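Local coordinates for Hsp70/Hsp90 co-chaperone CNS1 (Saccharomyces cerevisiae, PDB 6HFM), which acts as a co-chaperone of Hsp90 and Hsp70, stimulating the ATPase activity of the Hsp70 SSA1 but not that of Hsp90, at residues P56-F61 and E86-E91; L52-T57 and A138-I143; E44-Y49 and E66-T71. One frame throughout, in Å; residues are numbered along the deposited sequence.

Contact 1: P56-F61 and E86-E91; sequences PTQDEF and ERFKKE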
loop_
_atom_site.group_PDB
_atom_site.type_symbol
_atom_site.label_atom_id
_atom_site.label_comp_id
_atom_site.label_asym_id
_atom_site.label_seq_id
_atom_site.Cartn_x
_atom_site.Cartn_y
_atom_site.Cartn_z
ATOM N N PRO A 56 -11.994 -2.347 3.599
ATOM C CA PRO A 56 -12.721 -3.629 3.554
ATOM C C PRO A 56 -14.055 -3.649 4.312
ATOM O O PRO A 56 -14.991 -4.329 3.870
ATOM C CB PRO A 56 -11.721 -4.634 4.149
ATOM C CG PRO A 56 -10.713 -3.813 4.882
ATOM C CD PRO A 56 -10.639 -2.506 4.158
ATOM N N THR A 57 -14.157 -2.896 5.409
ATOM C CA THR A 57 -15.412 -2.833 6.183
ATOM C C THR A 57 -16.502 -1.978 5.508
ATOM O O THR A 57 -17.661 -2.018 5.935
ATOM C CB THR A 57 -15.190 -2.350 7.640
ATOM O OG1 THR A 57 -14.761 -0.980 7.660
ATOM C CG2 THR A 57 -14.162 -3.222 8.357
ATOM N N GLN A 58 -16.137 -1.214 4.473
ATOM C CA GLN A 58 -17.084 -0.412 3.685
ATOM C C GLN A 58 -17.302 -0.910 2.244
ATOM O O GLN A 58 -18.076 -0.295 1.500
ATOM C CB GLN A 58 -16.607 1.044 3.652
ATOM C CG GLN A 58 -16.692 1.764 4.989
ATOM C CD GLN A 58 -18.118 2.129 5.375
ATOM O OE1 GLN A 58 -18.906 2.568 4.538
ATOM N NE2 GLN A 58 -18.451 1.955 6.649
ATOM N N ASP A 59 -16.647 -2.010 1.857
ATOM C CA ASP A 59 -16.665 -2.522 0.471
ATOM C C ASP A 59 -16.358 -1.423 -0.553
ATOM O O ASP A 59 -17.120 -1.175 -1.490
ATOM C CB ASP A 59 -18.000 -3.220 0.151
ATOM C CG ASP A 59 -17.958 -4.043 -1.145
ATOM O OD1 ASP A 59 -19.006 -4.322 -1.686
ATOM O OD2 ASP A 59 -16.839 -4.381 -1.616
ATOM N N GLU A 60 -15.231 -0.762 -0.342
ATOM C CA GLU A 60 -14.819 0.354 -1.182
ATOM C C GLU A 60 -13.309 0.364 -1.260
ATOM O O GLU A 60 -12.640 -0.220 -0.406
ATOM C CB GLU A 60 -15.334 1.666 -0.581
ATOM C CG GLU A 60 -15.139 2.916 -1.429
ATOM C CD GLU A 60 -15.824 2.820 -2.777
ATOM O OE1 GLU A 60 -17.005 3.217 -2.866
ATOM O OE2 GLU A 60 -15.192 2.320 -3.735
ATOM N N PHE A 61 -12.783 1.006 -2.299
ATOM C CA PHE A 61 -11.352 1.282 -2.388
ATOM C C PHE A 61 -11.081 2.539 -3.208
ATOM O O PHE A 61 -11.920 2.962 -4.010
ATOM C CB PHE A 61 -10.564 0.063 -2.923
ATOM C CG PHE A 61 -10.695 -0.177 -4.406
ATOM C CD1 PHE A 61 -9.656 0.160 -5.276
ATOM C CD2 PHE A 61 -11.833 -0.780 -4.931
ATOM C CE1 PHE A 61 -9.763 -0.076 -6.643
ATOM C CE2 PHE A 61 -11.946 -1.018 -6.299
ATOM C CZ PHE A 61 -10.909 -0.668 -7.154
ATOM N N GLU A 86 -18.667 10.986 1.464
ATOM C CA GLU A 86 -19.968 10.436 1.085
ATOM C C GLU A 86 -19.888 9.015 0.519
ATOM O O GLU A 86 -20.879 8.287 0.579
ATOM C CB GLU A 86 -20.686 11.355 0.082
ATOM C CG GLU A 86 -20.992 12.763 0.591
ATOM C CD GLU A 86 -21.909 12.803 1.807
ATOM O OE1 GLU A 86 -22.614 11.807 2.088
ATOM O OE2 GLU A 86 -21.930 13.851 2.487
ATOM N N ARG A 87 -18.725 8.615 -0.005
ATOM C CA ARG A 87 -18.559 7.263 -0.558
ATOM C C ARG A 87 -18.708 6.141 0.485
ATOM O O ARG A 87 -19.059 5.018 0.118
ATOM C CB ARG A 87 -17.245 7.126 -1.347
ATOM C CG ARG A 87 -15.963 7.041 -0.534
ATOM C CD ARG A 87 -14.767 7.271 -1.454
ATOM N NE ARG A 87 -13.480 7.306 -0.761
ATOM C CZ ARG A 87 -13.072 8.268 0.070
ATOM N NH1 ARG A 87 -13.850 9.313 0.371
ATOM N NH2 ARG A 87 -11.866 8.181 0.625
ATOM N N PHE A 88 -18.449 6.440 1.762
ATOM C CA PHE A 88 -18.684 5.478 2.845
ATOM C C PHE A 88 -20.151 5.547 3.241
ATOM O O PHE A 88 -20.610 6.582 3.726
ATOM C CB PHE A 88 -17.796 5.766 4.063
ATOM C CG PHE A 88 -16.325 5.834 3.748
ATOM C CD1 PHE A 88 -15.717 4.863 2.956
ATOM C CD2 PHE A 88 -15.540 6.865 4.260
ATOM C CE1 PHE A 88 -14.363 4.930 2.668
ATOM C CE2 PHE A 88 -14.182 6.932 3.977
ATOM C CZ PHE A 88 -13.594 5.961 3.180
ATOM N N LYS A 89 -20.876 4.449 3.027
ATOM C CA LYS A 89 -22.336 4.424 3.187
ATOM C C LYS A 89 -22.848 3.279 4.066
ATOM O O LYS A 89 -24.031 2.943 4.015
ATOM C CB LYS A 89 -22.993 4.356 1.805
ATOM C CG LYS A 89 -22.606 5.508 0.899
ATOM C CD LYS A 89 -23.348 5.448 -0.419
ATOM C CE LYS A 89 -22.701 6.351 -1.446
ATOM N NZ LYS A 89 -21.508 5.707 -2.068
ATOM N N LYS A 90 -21.969 2.710 4.891
ATOM C CA LYS A 90 -22.321 1.585 5.758
ATOM C C LYS A 90 -22.102 1.929 7.217
ATOM O O LYS A 90 -21.486 2.951 7.535
ATOM C CB LYS A 90 -21.478 0.367 5.408
ATOM C CG LYS A 90 -21.638 -0.084 3.973
ATOM C CD LYS A 90 -20.900 -1.384 3.712
ATOM C CE LYS A 90 -21.694 -2.270 2.768
ATOM N NZ LYS A 90 -20.849 -3.358 2.223
ATOM N N GLU A 91 -22.616 1.054 8.086
ATOM C CA GLU A 91 -22.401 1.132 9.537
ATOM C C GLU A 91 -20.930 1.353 9.861
ATOM O O GLU A 91 -20.064 0.631 9.365
ATOM C CB GLU A 91 -22.886 -0.146 10.246
ATOM C CG GLU A 91 -24.323 -0.083 10.742
ATOM C CD GLU A 91 -24.835 -1.416 11.265
ATOM O OE1 GLU A 91 -24.037 -2.195 11.831
ATOM O OE2 GLU A 91 -26.045 -1.685 11.113
HETATM O O HOH W 1 -16.901 0.365 8.694
HETATM O O HOH W 2 -19.631 2.124 1.242
#
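Gln58 inserts its amide against the backbone of Phe88 to Lys90 and uses both ends of it. OE1 accepts the backbone N of Lys90 at 3.1 Å, in the carbonyl plane and on a lone pair, while NE2 gives a weak but straight bond to Lys90 O, 3.3 Å away. A glutamine suits this place because one planar group can serve an N-H and a carbonyl of the same residue. The chain turns about its CB-CG bond (chi2 -74°), and CG lies 3.8 Å from CD1 of the Phe88 ring, the amide and ring planes being 73° apart. The aliphatic part of Lys90 runs past Gln58 in the opposite direction and carries NZ to 3.5 Å from Asp59 CB; the Asp59 carboxylate stays beyond salt-bridge range. The turn that presents Gln58 joins strands 47-55 and 60-68 of the wheel domain and ends in a G1 beta bulge, Asp59 and Glu60 both facing Tyr55. Water 1 accepts from Gln58 NE2 and Thr57 OG1 and donates to Glu91 O. Farther out, Phe88 stacks on Phe96 and meets Tyr55 edge-to-face, and Arg87 NH2 bonds to Val80 O and forms a salt bridge with Asp62.

Contact 2: L52-T57 and A138-I143; sequences LIMYPT and ALKIYI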
loop_
_atom_site.group_PDB
_atom_site.type_symbol
_atom_site.label_atom_id
_atom_site.label_comp_id
_atom_site.label_asym_id
_atom_site.label_seq_id
_atom_site.Cartn_x
_atom_site.Cartn_y
_atom_site.Cartn_z
ATOM N N LEU A 52 -3.137 1.325 -4.038
ATOM C CA LEU A 52 -4.502 0.867 -3.820
ATOM C C LEU A 52 -4.802 1.021 -2.335
ATOM O O LEU A 52 -4.064 0.500 -1.494
ATOM C CB LEU A 52 -4.655 -0.598 -4.238
ATOM C CG LEU A 52 -4.565 -0.879 -5.735
ATOM C CD1 LEU A 52 -4.465 -2.375 -5.994
ATOM C CD2 LEU A 52 -5.765 -0.305 -6.474
ATOM N N ILE A 53 -5.877 1.745 -2.013
ATOM C CA ILE A 53 -6.271 1.981 -0.625
ATOM C C ILE A 53 -7.607 1.281 -0.416
ATOM O O ILE A 53 -8.622 1.704 -0.958
ATOM C CB ILE A 53 -6.351 3.491 -0.285
ATOM C CG1 ILE A 53 -5.004 4.179 -0.588
ATOM C CG2 ILE A 53 -6.716 3.705 1.178
ATOM C CD1 ILE A 53 -4.981 4.918 -1.903
ATOM N N MET A 54 -7.584 0.199 0.359
ATOM C CA MET A 54 -8.748 -0.658 0.568
ATOM C C MET A 54 -9.472 -0.252 1.848
ATOM O O MET A 54 -8.835 -0.001 2.871
ATOM C CB MET A 54 -8.324 -2.128 0.693
ATOM C CG MET A 54 -7.329 -2.622 -0.351
ATOM S SD MET A 54 -7.858 -2.359 -2.052
ATOM C CE MET A 54 -9.309 -3.405 -2.127
ATOM N N TYR A 55 -10.803 -0.198 1.781
ATOM C CA TYR A 55 -11.657 0.005 2.954
ATOM C C TYR A 55 -12.548 -1.235 3.074
ATOM O O TYR A 55 -13.719 -1.200 2.682
ATOM C CB TYR A 55 -12.498 1.279 2.800
ATOM C CG TYR A 55 -11.711 2.513 2.416
ATOM C CD1 TYR A 55 -11.005 3.244 3.374
ATOM C CD2 TYR A 55 -11.676 2.958 1.095
ATOM C CE1 TYR A 55 -10.288 4.380 3.028
ATOM C CE2 TYR A 55 -10.967 4.094 0.742
ATOM C CZ TYR A 55 -10.269 4.799 1.709
ATOM O OH TYR A 55 -9.554 5.921 1.360
ATOM N N PRO A 56 -11.994 -2.347 3.599
ATOM C CA PRO A 56 -12.721 -3.629 3.554
ATOM C C PRO A 56 -14.055 -3.649 4.312
ATOM O O PRO A 56 -14.991 -4.329 3.870
ATOM C CB PRO A 56 -11.721 -4.634 4.149
ATOM C CG PRO A 56 -10.713 -3.813 4.882
ATOM C CD PRO A 56 -10.639 -2.506 4.158
ATOM N N THR A 57 -14.157 -2.896 5.409
ATOM C CA THR A 57 -15.412 -2.833 6.183
ATOM C C THR A 57 -16.502 -1.978 5.508
ATOM O O THR A 57 -17.661 -2.018 5.935
ATOM C CB THR A 57 -15.190 -2.350 7.640
ATOM O OG1 THR A 57 -14.761 -0.980 7.660
ATOM C CG2 THR A 57 -14.162 -3.222 8.357
ATOM N N ALA A 138 3.014 -1.757 -6.878
ATOM C CA ALA A 138 2.171 -0.724 -6.280
ATOM C C ALA A 138 1.964 -0.984 -4.791
ATOM O O ALA A 138 2.014 -2.130 -4.326
ATOM C CB ALA A 138 0.829 -0.652 -6.995
ATOM N N LEU A 139 1.744 0.087 -4.033
ATOM C CA LEU A 139 1.355 -0.039 -2.631
ATOM C C LEU A 139 -0.043 -0.640 -2.539
ATOM O O LEU A 139 -0.881 -0.415 -3.410
ATOM C CB LEU A 139 1.354 1.327 -1.931
ATOM C CG LEU A 139 2.701 2.024 -1.775
ATOM C CD1 LEU A 139 2.496 3.473 -1.355
ATOM C CD2 LEU A 139 3.587 1.267 -0.790
ATOM N N LYS A 140 -0.267 -1.423 -1.492
ATOM C CA LYS A 140 -1.605 -1.879 -1.115
ATOM C C LYS A 140 -1.734 -1.695 0.396
ATOM O O LYS A 140 -0.962 -2.272 1.159
ATOM C CB LYS A 140 -1.822 -3.342 -1.514
ATOM C CG LYS A 140 -3.191 -3.904 -1.141
ATOM C CD LYS A 140 -3.498 -5.228 -1.838
ATOM C CE LYS A 140 -2.520 -6.351 -1.495
ATOM N NZ LYS A 140 -2.463 -6.778 -0.064
ATOM N N ILE A 141 -2.682 -0.860 0.812
ATOM C CA ILE A 141 -2.917 -0.591 2.236
ATOM C C ILE A 141 -4.393 -0.821 2.550
ATOM O O ILE A 141 -5.254 -0.703 1.666
ATOM C CB ILE A 141 -2.436 0.829 2.673
ATOM C CG1 ILE A 141 -3.328 1.949 2.138
ATOM C CG2 ILE A 141 -0.991 1.053 2.243
ATOM C CD1 ILE A 141 -3.060 3.296 2.784
ATOM N N TYR A 142 -4.658 -1.165 3.807
ATOM C CA TYR A 142 -6.010 -1.376 4.314
ATOM C C TYR A 142 -6.266 -0.355 5.410
ATOM O O TYR A 142 -5.536 -0.309 6.398
ATOM C CB TYR A 142 -6.168 -2.804 4.868
ATOM C CG TYR A 142 -5.869 -3.886 3.847
ATOM C CD1 TYR A 142 -6.878 -4.420 3.047
ATOM C CD2 TYR A 142 -4.564 -4.347 3.652
ATOM C CE1 TYR A 142 -6.605 -5.398 2.092
ATOM C CE2 TYR A 142 -4.280 -5.326 2.709
ATOM C CZ TYR A 142 -5.296 -5.844 1.926
ATOM O OH TYR A 142 -4.997 -6.806 0.988
ATOM N N ILE A 143 -7.301 0.468 5.233
ATOM C CA ILE A 143 -7.685 1.461 6.237
ATOM C C ILE A 143 -8.919 0.928 6.961
ATOM O O ILE A 143 -9.966 0.712 6.343
ATOM C CB ILE A 143 -7.900 2.852 5.595
ATOM C CG1 ILE A 143 -6.542 3.400 5.131
ATOM C CG2 ILE A 143 -8.558 3.815 6.580
ATOM C CD1 ILE A 143 -6.581 4.742 4.422
HETATM O O HOH W 3 -12.474 -0.603 6.210
#
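Different first torsions bring Ile53 and Ile141 flank to flank on one face: Ile53 has CG1 anti to its carbonyl carbon (chi1 -56°), which turns CG2 toward Ile143, whereas Ile141 holds CG1 between its backbone N and carbonyl carbon (chi1 72°), and this branch meets Ile53 CG1 at 3.9 Å. Ile53 CG2 and Ile143 CD1 are only 3.4 Å apart, closer than methyl groups normally pack. Tyr55 extends this row, its CE1 lying 3.8 Å from Ile143 CB while its hydroxyl bonds to Asp62. Branched isoleucines suit such a surface, filling the space above an extended backbone with little conformational freedom to lose; Val80 and Leu76 of helix 73-82 cover them. On the other face Met54 CB lies 3.6 Å from Tyr142 CD1. Lys140 NZ donates to Tyr142 OH at 2.7 Å and also forms a salt bridge with Glu106. Trp152 and Trp156 pack against the same tyrosine.

Four backbone bonds join the strands, from Leu52 N to Leu139 O through to Ile143 N and Met54 O, all close to straight. Beyond them water 3 links Thr57 N to Ile143 O as the chains part. The ladder, with its strand directions 25° apart, is a parallel pairing at the centre of the wheel domain's mixed sheet, with a helix packed over its isoleucine face.

Contact 3: E44-Y49 and E66-T71; sequences ESQLIY and EVSELT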
loop_
_atom_site.group_PDB
_atom_site.type_symbol
_atom_site.label_atom_id
_atom_site.label_comp_id
_atom_site.label_asym_id
_atom_site.label_seq_id
_atom_site.Cartn_x
_atom_site.Cartn_y
_atom_site.Cartn_z
ATOM N N GLU A 44 18.999 8.184 -6.362
ATOM C CA GLU A 44 18.653 8.913 -5.126
ATOM C C GLU A 44 17.362 9.697 -5.196
ATOM O O GLU A 44 16.845 10.108 -4.156
ATOM C CB GLU A 44 19.707 9.980 -4.791
ATOM C CG GLU A 44 21.016 9.510 -4.217
ATOM C CD GLU A 44 21.733 10.654 -3.517
ATOM O OE1 GLU A 44 21.673 11.817 -4.006
ATOM O OE2 GLU A 44 22.331 10.397 -2.463
ATOM N N SER A 45 16.885 9.982 -6.407
ATOM C CA SER A 45 15.648 10.743 -6.564
ATOM C C SER A 45 14.479 9.921 -6.034
ATOM O O SER A 45 14.612 8.719 -5.776
ATOM C CB SER A 45 15.431 11.168 -8.021
ATOM O OG SER A 45 15.175 10.080 -8.883
ATOM N N GLN A 46 13.341 10.576 -5.845
ATOM C CA GLN A 46 12.197 9.923 -5.211
ATOM C C GLN A 46 11.592 8.861 -6.123
ATOM O O GLN A 46 11.244 9.140 -7.267
ATOM C CB GLN A 46 11.129 10.944 -4.817
ATOM C CG GLN A 46 11.600 11.923 -3.757
ATOM C CD GLN A 46 10.618 13.052 -3.511
ATOM O OE1 GLN A 46 9.404 12.839 -3.443
ATOM N NE2 GLN A 46 11.144 14.268 -3.363
ATOM N N LEU A 47 11.515 7.638 -5.609
ATOM C CA LEU A 47 10.747 6.565 -6.233
ATOM C C LEU A 47 9.257 6.850 -6.055
ATOM O O LEU A 47 8.803 7.160 -4.952
ATOM C CB LEU A 47 11.115 5.221 -5.613
ATOM C CG LEU A 47 10.496 3.964 -6.228
ATOM C CD1 LEU A 47 10.877 3.789 -7.690
ATOM C CD2 LEU A 47 10.891 2.731 -5.427
ATOM N N ILE A 48 8.509 6.744 -7.151
ATOM C CA ILE A 48 7.081 7.066 -7.185
ATOM C C ILE A 48 6.333 5.817 -7.659
ATOM O O ILE A 48 6.649 5.278 -8.723
ATOM C CB ILE A 48 6.808 8.239 -8.145
ATOM C CG1 ILE A 48 7.536 9.503 -7.667
ATOM C CG2 ILE A 48 5.317 8.530 -8.243
ATOM C CD1 ILE A 48 7.698 10.570 -8.730
ATOM N N TYR A 49 5.347 5.372 -6.876
ATOM C CA TYR A 49 4.533 4.195 -7.226
ATOM C C TYR A 49 3.045 4.467 -6.994
ATOM O O TYR A 49 2.697 5.351 -6.211
ATOM C CB TYR A 49 4.974 2.927 -6.469
ATOM C CG TYR A 49 5.713 3.118 -5.151
ATOM C CD1 TYR A 49 5.140 3.814 -4.097
ATOM C CD2 TYR A 49 6.985 2.554 -4.951
ATOM C CE1 TYR A 49 5.812 3.985 -2.894
ATOM C CE2 TYR A 49 7.657 2.712 -3.748
ATOM C CZ TYR A 49 7.069 3.428 -2.722
ATOM O OH TYR A 49 7.729 3.582 -1.523
ATOM N N GLU A 66 0.003 8.203 -8.235
ATOM C CA GLU A 66 1.387 8.526 -7.855
ATOM C C GLU A 66 1.502 8.866 -6.370
ATOM O O GLU A 66 0.877 9.817 -5.887
ATOM C CB GLU A 66 1.896 9.713 -8.674
ATOM C CG GLU A 66 2.033 9.423 -10.157
ATOM C CD GLU A 66 2.660 10.566 -10.935
ATOM O OE1 GLU A 66 2.746 11.697 -10.406
ATOM O OE2 GLU A 66 3.085 10.320 -12.082
ATOM N N VAL A 67 2.299 8.072 -5.655
ATOM C CA VAL A 67 2.658 8.322 -4.263
ATOM C C VAL A 67 4.175 8.241 -4.160
ATOM O O VAL A 67 4.763 7.228 -4.526
ATOM C CB VAL A 67 2.034 7.263 -3.322
ATOM C CG1 VAL A 67 2.470 7.482 -1.876
ATOM C CG2 VAL A 67 0.512 7.287 -3.427
ATOM N N SER A 68 4.805 9.303 -3.656
ATOM C CA SER A 68 6.248 9.287 -3.414
ATOM C C SER A 68 6.590 8.407 -2.220
ATOM O O SER A 68 5.881 8.416 -1.216
ATOM C CB SER A 68 6.775 10.696 -3.132
ATOM O OG SER A 68 8.103 10.637 -2.636
ATOM N N GLU A 69 7.718 7.699 -2.316
ATOM C CA GLU A 69 8.257 6.913 -1.195
ATOM C C GLU A 69 8.533 7.734 0.079
ATOM O O GLU A 69 8.574 7.176 1.167
ATOM C CB GLU A 69 9.549 6.204 -1.613
ATOM C CG GLU A 69 10.724 7.142 -1.848
ATOM C CD GLU A 69 11.965 6.442 -2.344
ATOM O OE1 GLU A 69 12.116 5.221 -2.124
ATOM O OE2 GLU A 69 12.801 7.126 -2.980
ATOM N N LEU A 70 8.765 9.040 -0.065
ATOM C CA LEU A 70 8.981 9.916 1.094
ATOM C C LEU A 70 7.692 10.360 1.795
ATOM O O LEU A 70 7.754 11.006 2.848
ATOM C CB LEU A 70 9.804 11.144 0.687
ATOM C CG LEU A 70 11.198 10.871 0.112
ATOM C CD1 LEU A 70 11.879 12.197 -0.172
ATOM C CD2 LEU A 70 12.055 10.030 1.047
ATOM N N THR A 71 6.536 10.031 1.219
ATOM C CA THR A 71 5.239 10.261 1.863
ATOM C C THR A 71 5.117 9.390 3.119
ATOM O O THR A 71 5.483 8.208 3.093
ATOM C CB THR A 71 4.081 9.905 0.905
ATOM O OG1 THR A 71 4.269 10.555 -0.356
ATOM C CG2 THR A 71 2.735 10.337 1.474
HETATM O O HOH W 4 14.327 9.377 -2.424
HETATM O O HOH W 5 10.625 2.898 -1.515
#
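Gln46 and Ser68 meet through their polar ends: Ser68 OG donates to Gln46 OE1 at 2.7 Å. The same OG accepts from Leu70 N, making an ST turn, so this small hydroxyl is used as donor and acceptor at once. Gln46 CG also rests 3.6 Å from Leu70 CD1, the leucine lying across the glutamine chain, roughly perpendicular to it. With an alanine here in place of Gln46 the amide is gone, which is likely to leave Ser68 OG without this acceptor and Leu70 CD1 without the methylene it packs on.

Glu69 takes over where the strand pairing stops. Its backbone N donates to Leu47 O at 2.9 Å, and its OE2 receives Leu47 N at 3.0 Å, from well above the carboxylate plane, so that one residue satisfies both polar backbone atoms of Leu47. Its CG sits between backbone N and carbonyl carbon (chi1 69°), from where the extended chain passes along Leu47. Water 4 lies 2.8 Å from Glu69 OE2 and probably shares its protons among several acceptors. OE1 pairs with Arg16 and accepts a hydrogen bond from water 5, which is also hydrogen-bonded to Tyr49 OH, in the plane of the ring. Along the strands, Tyr49 and Val67 form an antiparallel hydrogen-bonded pair: Val67 N reaches Tyr49 O at 2.8 Å, and Tyr49 N returns the bond to Val67 O. Just where the strand ends, Ser68 O accepts both Thr71 N and Thr71 OG1 from the same face, within a type I turn.

With Glu69 buried, a salt bridge to Arg16 and donors at both oxygens would favour its charged form, and a carboxylate here substitutes for a further strand carbonyl in holding Leu47 N.

How the contacts relate
All three contacts belong to the wheel domain and to its mixed sheet, in which strand 47-55 lies between strands 60-68 and 139-145. Contact 3 joins the open end of the hairpin 47-55/60-68; contact 1 lies at the turn end, about 28 Å away between centres and on the opposite side of the chain's centre. Contact 2 lies between them, about 12 Å and about 18 Å from them between centres, and touches both: Glu60 O probably bonds to Tyr55 N, and Leu139 packs on Tyr49 and Val67. The chain order is 44-49, 52-57, 56-61, 66-71, 86-91, 138-143; contacts 1 and 2 share Pro56 and Thr57, contact 3 crosses both, and only contact 2 brings in a sequence-distant strand.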